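Local atomic coordinates of SusD homolog (Bacteroides thetaiotaomicron VPI-5482, PDB entry 3IHV), a protein that probably binds sugars at the cell outer membrane, where SusD-family proteins capture glycans for uptake. Residues L47-E55 against N301-V309; T289-S297 against N380-S388. All coordinates share one frame; numbering follows the deposited sequence.

Contact 1: residues L47-E55 against N301-V309; sequences LGTDISQVE and NVKVVHTFV
Phe308 holds CG anti to its backbone N (chi1 178°), and Ile51 turns CG2 anti to its own carbonyl carbon; together these settings lay the methyl over the middle of the ring. The pair closes one end of a two-stranded antiparallel sheet, 52-54 against 302-304, which joins an early loop of the chain to the start of helix 306-313. Ile51 CG2 stands 3.6 Å from the centroid of the Phe308 ring and almost on its normal, a CH-pi contact, while Ile51 CB rests against CD2. With an alanine in place of Phe308, Ile51 CG2 would probably lose the aromatic face it packs on, opening a gap beside Ser460 of helix 448-463. Gln53 and Lys303 form the hydrogen-bonded pair: Lys303 N gives to Gln53 O at 2.8 Å, and Gln53 N returns a bond to Lys303 O. Beyond this pair Val305, the N-cap residue, gives its N to Ile51 O; at the other end Glu55 N reaches Asn301 O. Ser52, Val54, Val302 and Val304 share one face of the sheet, where Leu47 CD2 meets Val302 CG1 at 3.7 Å. On the other face the aliphatic chains of Lys303 and Glu55 run side by side, but their charged ends part, Glu55 to Arg63 in a salt bridge and Lys303 NZ to Asn365 O. A water links the two segments at the helix start, donating to Asp50 O at 2.8 Å and hydrogen-bonded to Thr307 OG1.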
loop_
_atom_site.group_PDB
_atom_site.type_symbol
_atom_site.label_atom_id
_atom_site.label_comp_id
_atom_site.label_asym_id
_atom_site.label_seq_id
_atom_site.Cartn_x
_atom_site.Cartn_y
_atom_site.Cartn_z
ATOM N N LEU A 47 -8.842 1.960 -5.009
ATOM C CA LEU A 47 -9.968 2.860 -4.853
ATOM C C LEU A 47 -11.298 2.149 -4.824
ATOM O O LEU A 47 -11.425 0.958 -5.169
ATOM C CB LEU A 47 -9.924 3.894 -5.972
ATOM C CG LEU A 47 -8.766 4.867 -5.889
ATOM C CD1 LEU A 47 -8.610 5.558 -7.243
ATOM C CD2 LEU A 47 -8.967 5.897 -4.763
ATOM N N GLY A 48 -12.320 2.869 -4.381
ATOM C CA GLY A 48 -13.685 2.335 -4.406
ATOM C C GLY A 48 -14.059 1.578 -3.171
ATOM O O GLY A 48 -14.424 0.391 -3.220
ATOM N N THR A 49 -13.975 2.273 -2.044
ATOM C CA THR A 49 -14.265 1.684 -0.737
ATOM C C THR A 49 -15.159 2.626 0.083
ATOM O O THR A 49 -15.837 3.511 -0.470
ATOM C CB THR A 49 -12.936 1.464 0.052
ATOM O OG1 THR A 49 -12.341 2.726 0.358
ATOM C CG2 THR A 49 -11.941 0.641 -0.796
ATOM N N ASP A 50 -15.200 2.408 1.408
ATOM C CA ASP A 50 -15.898 3.307 2.303
ATOM C C ASP A 50 -15.151 4.599 2.586
ATOM O O ASP A 50 -15.743 5.520 3.147
ATOM C CB ASP A 50 -16.289 2.623 3.605
ATOM C CG ASP A 50 -15.132 1.916 4.315
ATOM O OD1 ASP A 50 -14.086 1.579 3.678
ATOM O OD2 ASP A 50 -15.308 1.646 5.536
ATOM N N ILE A 51 -13.875 4.675 2.218
ATOM C CA ILE A 51 -13.089 5.867 2.497
ATOM C C ILE A 51 -12.669 6.672 1.286
ATOM O O ILE A 51 -12.489 7.870 1.419
ATOM C CB ILE A 51 -11.845 5.531 3.407
ATOM C CG1 ILE A 51 -10.713 4.852 2.669
ATOM C CG2 ILE A 51 -12.310 4.720 4.634
ATOM C CD1 ILE A 51 -9.401 4.656 3.484
ATOM N N SER A 52 -12.529 6.037 0.101
ATOM C CA SER A 52 -12.102 6.774 -1.049
ATOM C C SER A 52 -12.659 6.226 -2.343
ATOM O O SER A 52 -13.072 5.048 -2.435
ATOM C CB SER A 52 -10.562 6.866 -1.116
ATOM O OG SER A 52 -10.006 5.652 -1.491
ATOM N N GLN A 53 -12.629 7.099 -3.343
ATOM C CA GLN A 53 -13.103 6.762 -4.673
ATOM C C GLN A 53 -12.445 7.680 -5.669
ATOM O O GLN A 53 -11.888 8.750 -5.321
ATOM C CB GLN A 53 -14.642 6.921 -4.759
ATOM C CG GLN A 53 -15.170 8.352 -4.511
ATOM C CD GLN A 53 -16.659 8.498 -4.758
ATOM O OE1 GLN A 53 -17.231 7.762 -5.553
ATOM N NE2 GLN A 53 -17.287 9.494 -4.115
ATOM N N VAL A 54 -12.550 7.303 -6.931
ATOM C CA VAL A 54 -12.025 8.155 -7.978
ATOM C C VAL A 54 -12.950 9.387 -8.172
ATOM O O VAL A 54 -14.137 9.325 -7.906
ATOM C CB VAL A 54 -11.859 7.386 -9.285
ATOM C CG1 VAL A 54 -13.245 7.080 -9.951
ATOM C CG2 VAL A 54 -10.966 8.169 -10.227
ATOM N N GLU A 55 -12.375 10.495 -8.634
ATOM C CA GLU A 55 -13.100 11.714 -8.932
ATOM C C GLU A 55 -14.196 11.487 -9.983
ATOM O O GLU A 55 -14.067 10.625 -10.851
ATOM C CB GLU A 55 -12.109 12.759 -9.497
ATOM C CG GLU A 55 -12.683 14.127 -9.825
ATOM C CD GLU A 55 -13.430 14.235 -11.141
ATOM O OE1 GLU A 55 -13.219 13.421 -12.086
ATOM O OE2 GLU A 55 -14.249 15.186 -11.209
ATOM N N ASN A 301 -6.970 13.166 -8.158
ATOM C CA ASN A 301 -8.131 12.395 -8.554
ATOM C C ASN A 301 -8.652 11.411 -7.503
ATOM O O ASN A 301 -9.705 10.756 -7.716
ATOM C CB ASN A 301 -7.829 11.656 -9.876
ATOM C CG ASN A 301 -7.647 12.597 -11.019
ATOM O OD1 ASN A 301 -8.376 13.570 -11.127
ATOM N ND2 ASN A 301 -6.724 12.279 -11.920
ATOM N N VAL A 302 -7.942 11.273 -6.382
ATOM C CA VAL A 302 -8.407 10.418 -5.297
ATOM C C VAL A 302 -9.251 11.319 -4.390
ATOM O O VAL A 302 -8.750 12.304 -3.825
ATOM C CB VAL A 302 -7.248 9.802 -4.474
ATOM C CG1 VAL A 302 -7.843 9.081 -3.229
ATOM C CG2 VAL A 302 -6.401 8.848 -5.392
ATOM N N LYS A 303 -10.533 10.992 -4.292
ATOM C CA LYS A 303 -11.456 11.778 -3.529
ATOM C C LYS A 303 -11.901 10.998 -2.300
ATOM O O LYS A 303 -11.964 9.775 -2.324
ATOM C CB LYS A 303 -12.669 12.156 -4.399
ATOM C CG LYS A 303 -12.322 12.941 -5.628
ATOM C CD LYS A 303 -11.462 14.176 -5.288
ATOM C CE LYS A 303 -11.383 15.159 -6.439
ATOM N NZ LYS A 303 -10.478 16.313 -6.034
ATOM N N VAL A 304 -12.179 11.723 -1.230
ATOM C CA VAL A 304 -12.550 11.109 0.039
ATOM C C VAL A 304 -14.056 10.949 0.156
ATOM O O VAL A 304 -14.818 11.904 -0.083
ATOM C CB VAL A 304 -12.038 11.940 1.251
ATOM C CG1 VAL A 304 -12.460 11.274 2.594
ATOM C CG2 VAL A 304 -10.525 12.157 1.160
ATOM N N VAL A 305 -14.499 9.750 0.541
ATOM C CA VAL A 305 -15.930 9.510 0.709
ATOM C C VAL A 305 -16.419 10.344 1.887
ATOM O O VAL A 305 -15.894 10.216 2.997
ATOM C CB VAL A 305 -16.217 8.017 0.847
ATOM C CG1 VAL A 305 -17.710 7.746 1.172
ATOM C CG2 VAL A 305 -15.789 7.246 -0.462
ATOM N N HIS A 306 -17.431 11.189 1.684
ATOM C CA HIS A 306 -17.765 12.141 2.753
ATOM C C HIS A 306 -18.300 11.528 4.051
ATOM O O HIS A 306 -18.070 12.067 5.130
ATOM C CB HIS A 306 -18.661 13.279 2.301
ATOM C CG HIS A 306 -18.524 14.471 3.183
ATOM N ND1 HIS A 306 -17.349 15.187 3.252
ATOM C CD2 HIS A 306 -19.364 15.019 4.090
ATOM C CE1 HIS A 306 -17.501 16.172 4.124
ATOM N NE2 HIS A 306 -18.716 16.093 4.644
ATOM N N THR A 307 -18.990 10.392 3.954
ATOM C CA THR A 307 -19.454 9.718 5.153
ATOM C C THR A 307 -18.285 9.294 6.079
ATOM O O THR A 307 -18.437 9.262 7.308
ATOM C CB THR A 307 -20.355 8.577 4.802
ATOM O OG1 THR A 307 -19.793 7.847 3.717
ATOM C CG2 THR A 307 -21.778 9.118 4.357
ATOM N N PHE A 308 -17.129 8.980 5.504
ATOM C CA PHE A 308 -15.927 8.708 6.288
ATOM C C PHE A 308 -15.536 9.962 7.071
ATOM O O PHE A 308 -15.250 9.901 8.289
ATOM C CB PHE A 308 -14.802 8.227 5.363
ATOM C CG PHE A 308 -13.484 7.950 6.063
ATOM C CD1 PHE A 308 -13.426 7.121 7.166
ATOM C CD2 PHE A 308 -12.277 8.463 5.559
ATOM C CE1 PHE A 308 -12.227 6.838 7.763
ATOM C CE2 PHE A 308 -11.087 8.176 6.174
ATOM C CZ PHE A 308 -11.072 7.377 7.274
ATOM N N VAL A 309 -15.514 11.098 6.363
ATOM C CA VAL A 309 -15.261 12.387 6.991
ATOM C C VAL A 309 -16.225 12.623 8.147
ATOM O O VAL A 309 -15.789 13.016 9.246
ATOM C CB VAL A 309 -15.346 13.583 6.011
ATOM C CG1 VAL A 309 -15.218 14.933 6.783
ATOM C CG2 VAL A 309 -14.332 13.461 4.886
HETATM O O HOH W 1 -18.099 5.799 4.610
HETATM O O HOH W 2 -16.022 11.865 -2.633
#

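Contact 2: residues T289-S297 against N380-S388; sequences TAIAGVRGS and NSFINNDKS
Two surface loops meet here, a turn with a classic beta bulge at Val294 and Arg295 opposite Ile291, and a loop shaped by an Asx turn at Asn384. A single direct hydrogen bond joins them: Ser297 N gives to Asn385 OD1 at 2.8 Å, arriving from above the plane of the amide. Asn385 sets CG anti to its carbonyl carbon (chi1 -66°), which carries OD1 across to Ser297 N and close to Gly296 CA. A side chain on Gly296 would point into Asn384 O, and the bare CA instead makes a CA-H...O contact there at 3.5 Å. Ser297 OG lies alongside Asn385 CB and CG, and a water hydrogen-bonded to it donates to Asn385 O. Farther along, Ile383 spreads its branches over the backbone of the bulged turn: CD1 comes within 3.4 Å of Gly293 C, and CG2 meets Gly296 N. Within its own loop, Asn384 OD1 takes bonds from Asp386 N and Lys387 N on opposite faces of its amide. Lys282 NZ binds both Ser297 O and Asn384 O, tying the loops together. The 289-297 loop runs between strands 259-263 and 302-304, and the 380-388 loop links helix 373-376 to strand 392-396.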
loop_
_atom_site.group_PDB
_atom_site.type_symbol
_atom_site.label_atom_id
_atom_site.label_comp_id
_atom_site.label_asym_id
_atom_site.label_seq_id
_atom_site.Cartn_x
_atom_site.Cartn_y
_atom_site.Cartn_z
ATOM N N THR A 289 -2.868 23.983 -8.688
ATOM C CA THR A 289 -2.630 24.489 -10.023
ATOM C C THR A 289 -1.142 24.607 -10.338
ATOM O O THR A 289 -0.315 24.787 -9.456
ATOM C CB THR A 289 -3.166 25.919 -10.182
ATOM O OG1 THR A 289 -2.565 26.749 -9.182
ATOM C CG2 THR A 289 -4.684 25.970 -10.049
ATOM N N ALA A 290 -0.831 24.498 -11.625
ATOM C CA ALA A 290 0.507 24.713 -12.118
ATOM C C ALA A 290 0.686 26.235 -12.123
ATOM O O ALA A 290 -0.281 26.968 -12.435
ATOM C CB ALA A 290 0.643 24.131 -13.557
ATOM N N ILE A 291 1.884 26.677 -11.731
ATOM C CA ILE A 291 2.336 28.056 -11.769
ATOM C C ILE A 291 3.635 28.048 -12.589
ATOM O O ILE A 291 4.628 27.459 -12.156
ATOM C CB ILE A 291 2.675 28.598 -10.386
ATOM C CG1 ILE A 291 1.448 28.560 -9.464
ATOM C CG2 ILE A 291 3.170 30.048 -10.525
ATOM C CD1 ILE A 291 1.819 29.004 -8.010
ATOM N N ALA A 292 3.603 28.675 -13.765
ATOM C CA ALA A 292 4.731 28.659 -14.694
ATOM C C ALA A 292 6.052 29.040 -14.011
ATOM O O ALA A 292 6.153 30.075 -13.353
ATOM C CB ALA A 292 4.426 29.551 -15.906
ATOM N N GLY A 293 7.047 28.167 -14.138
ATOM C CA GLY A 293 8.347 28.378 -13.501
ATOM C C GLY A 293 8.409 28.129 -11.999
ATOM O O GLY A 293 9.498 28.153 -11.423
ATOM N N VAL A 294 7.286 27.827 -11.358
ATOM C CA VAL A 294 7.279 27.642 -9.900
ATOM C C VAL A 294 6.793 26.278 -9.429
ATOM O O VAL A 294 7.400 25.647 -8.565
ATOM C CB VAL A 294 6.329 28.675 -9.260
ATOM C CG1 VAL A 294 6.302 28.497 -7.719
ATOM C CG2 VAL A 294 6.734 30.088 -9.673
ATOM N N ARG A 295 5.706 25.811 -10.021
ATOM C CA ARG A 295 5.042 24.629 -9.491
ATOM C C ARG A 295 4.350 23.873 -10.572
ATOM O O ARG A 295 3.784 24.469 -11.475
ATOM C CB ARG A 295 3.984 25.133 -8.517
ATOM C CG ARG A 295 3.279 24.126 -7.709
ATOM C CD ARG A 295 2.422 24.816 -6.641
ATOM N NE ARG A 295 1.172 25.387 -7.155
ATOM C CZ ARG A 295 0.333 26.117 -6.407
ATOM N NH1 ARG A 295 0.627 26.407 -5.149
ATOM N NH2 ARG A 295 -0.801 26.584 -6.915
ATOM N N GLY A 296 4.395 22.547 -10.459
ATOM C CA GLY A 296 3.640 21.724 -11.371
ATOM C C GLY A 296 2.261 21.545 -10.751
ATOM O O GLY A 296 2.097 21.737 -9.556
ATOM N N SER A 297 1.271 21.225 -11.572
ATOM C CA SER A 297 -0.070 20.946 -11.033
ATOM C C SER A 297 -0.143 19.549 -10.414
ATOM O O SER A 297 0.747 18.720 -10.629
ATOM C CB SER A 297 -1.115 21.115 -12.145
ATOM O OG SER A 297 -0.827 20.241 -13.217
ATOM N N ASN A 380 13.474 22.486 -3.994
ATOM C CA ASN A 380 13.136 22.649 -5.402
ATOM C C ASN A 380 13.753 21.540 -6.225
ATOM O O ASN A 380 14.900 21.158 -6.000
ATOM C CB ASN A 380 13.647 23.977 -5.923
ATOM C CG ASN A 380 12.898 25.140 -5.348
ATOM O OD1 ASN A 380 13.507 26.120 -4.927
ATOM N ND2 ASN A 380 11.568 25.040 -5.313
ATOM N N SER A 381 12.978 21.013 -7.159
ATOM C CA SER A 381 13.457 19.966 -8.036
ATOM C C SER A 381 12.788 20.175 -9.385
ATOM O O SER A 381 12.546 21.320 -9.801
ATOM C CB SER A 381 13.175 18.595 -7.437
ATOM O OG SER A 381 13.833 17.592 -8.215
ATOM N N PHE A 382 12.458 19.108 -10.082
ATOM C CA PHE A 382 11.833 19.300 -11.357
ATOM C C PHE A 382 10.378 19.776 -11.157
ATOM O O PHE A 382 9.758 19.557 -10.109
ATOM C CB PHE A 382 11.930 18.024 -12.180
ATOM C CG PHE A 382 11.244 16.842 -11.536
ATOM C CD1 PHE A 382 9.892 16.649 -11.688
ATOM C CD2 PHE A 382 11.960 15.934 -10.804
ATOM C CE1 PHE A 382 9.266 15.586 -11.119
ATOM C CE2 PHE A 382 11.330 14.837 -10.225
ATOM C CZ PHE A 382 9.992 14.668 -10.383
ATOM N N ILE A 383 9.863 20.449 -12.179
ATOM C CA ILE A 383 8.479 20.891 -12.212
ATOM C C ILE A 383 7.829 19.947 -13.178
ATOM O O ILE A 383 8.283 19.828 -14.324
ATOM C CB ILE A 383 8.381 22.323 -12.744
ATOM C CG1 ILE A 383 9.074 23.276 -11.762
ATOM C CG2 ILE A 383 6.903 22.727 -13.029
ATOM C CD1 ILE A 383 9.001 24.737 -12.173
ATOM N N ASN A 384 6.810 19.235 -12.732
ATOM C CA ASN A 384 6.124 18.298 -13.603
ATOM C C ASN A 384 4.679 18.203 -13.122
ATOM O O ASN A 384 4.403 18.334 -11.936
ATOM C CB ASN A 384 6.815 16.926 -13.648
ATOM C CG ASN A 384 6.209 16.015 -14.688
ATOM O OD1 ASN A 384 5.270 15.271 -14.381
ATOM N ND2 ASN A 384 6.654 16.146 -15.961
ATOM N N ASN A 385 3.751 18.020 -14.039
ATOM C CA ASN A 385 2.345 17.983 -13.637
ATOM C C ASN A 385 1.833 16.600 -13.243
ATOM O O ASN A 385 0.690 16.456 -12.800
ATOM C CB ASN A 385 1.475 18.548 -14.763
ATOM C CG ASN A 385 1.729 20.047 -15.021
ATOM O OD1 ASN A 385 2.255 20.765 -14.171
ATOM N ND2 ASN A 385 1.334 20.520 -16.207
ATOM N N ASP A 386 2.662 15.588 -13.456
ATOM C CA ASP A 386 2.263 14.210 -13.241
ATOM C C ASP A 386 3.114 13.388 -12.286
ATOM O O ASP A 386 2.607 12.441 -11.693
ATOM C CB ASP A 386 2.281 13.484 -14.585
ATOM C CG ASP A 386 1.311 14.086 -15.565
ATOM O OD1 ASP A 386 0.097 14.049 -15.295
ATOM O OD2 ASP A 386 1.772 14.632 -16.574
ATOM N N LYS A 387 4.394 13.731 -12.164
ATOM C CA LYS A 387 5.319 12.907 -11.394
ATOM C C LYS A 387 5.981 13.702 -10.279
ATOM O O LYS A 387 6.038 14.932 -10.329
ATOM C CB LYS A 387 6.413 12.322 -12.296
ATOM C CG LYS A 387 5.988 11.542 -13.560
ATOM C CD LYS A 387 5.047 10.418 -13.249
ATOM C CE LYS A 387 5.077 9.323 -14.338
ATOM N NZ LYS A 387 5.213 9.853 -15.723
ATOM N N SER A 388 6.568 12.977 -9.332
ATOM C CA SER A 388 7.194 13.601 -8.186
ATOM C C SER A 388 8.276 12.703 -7.609
ATOM O O SER A 388 8.417 11.565 -8.015
ATOM C CB SER A 388 6.152 13.833 -7.076
ATOM O OG SER A 388 5.811 12.596 -6.438
HETATM O O HOH W 3 -1.704 17.812 -12.956
#

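The chain passes from contact 2 to contact 1 almost directly, since 289-297 ends a few residues before 301-309, yet the centres lie about 25 Å apart and the contacts share no further touch. Contact 1 is buried, about 16 Å from the centre of the chain; contact 2 is a surface meeting, about 25 Å out. Segment 289-297 falls between 47-55 and 301-309, while 301-309 falls between 289-297 and 380-388, so the two contacts cross along the chain. Each has a side chain about 14 Å from a bound sodium ion, Val305 in contact 1 and Asn384 in contact 2, so neither contact lies at a metal site.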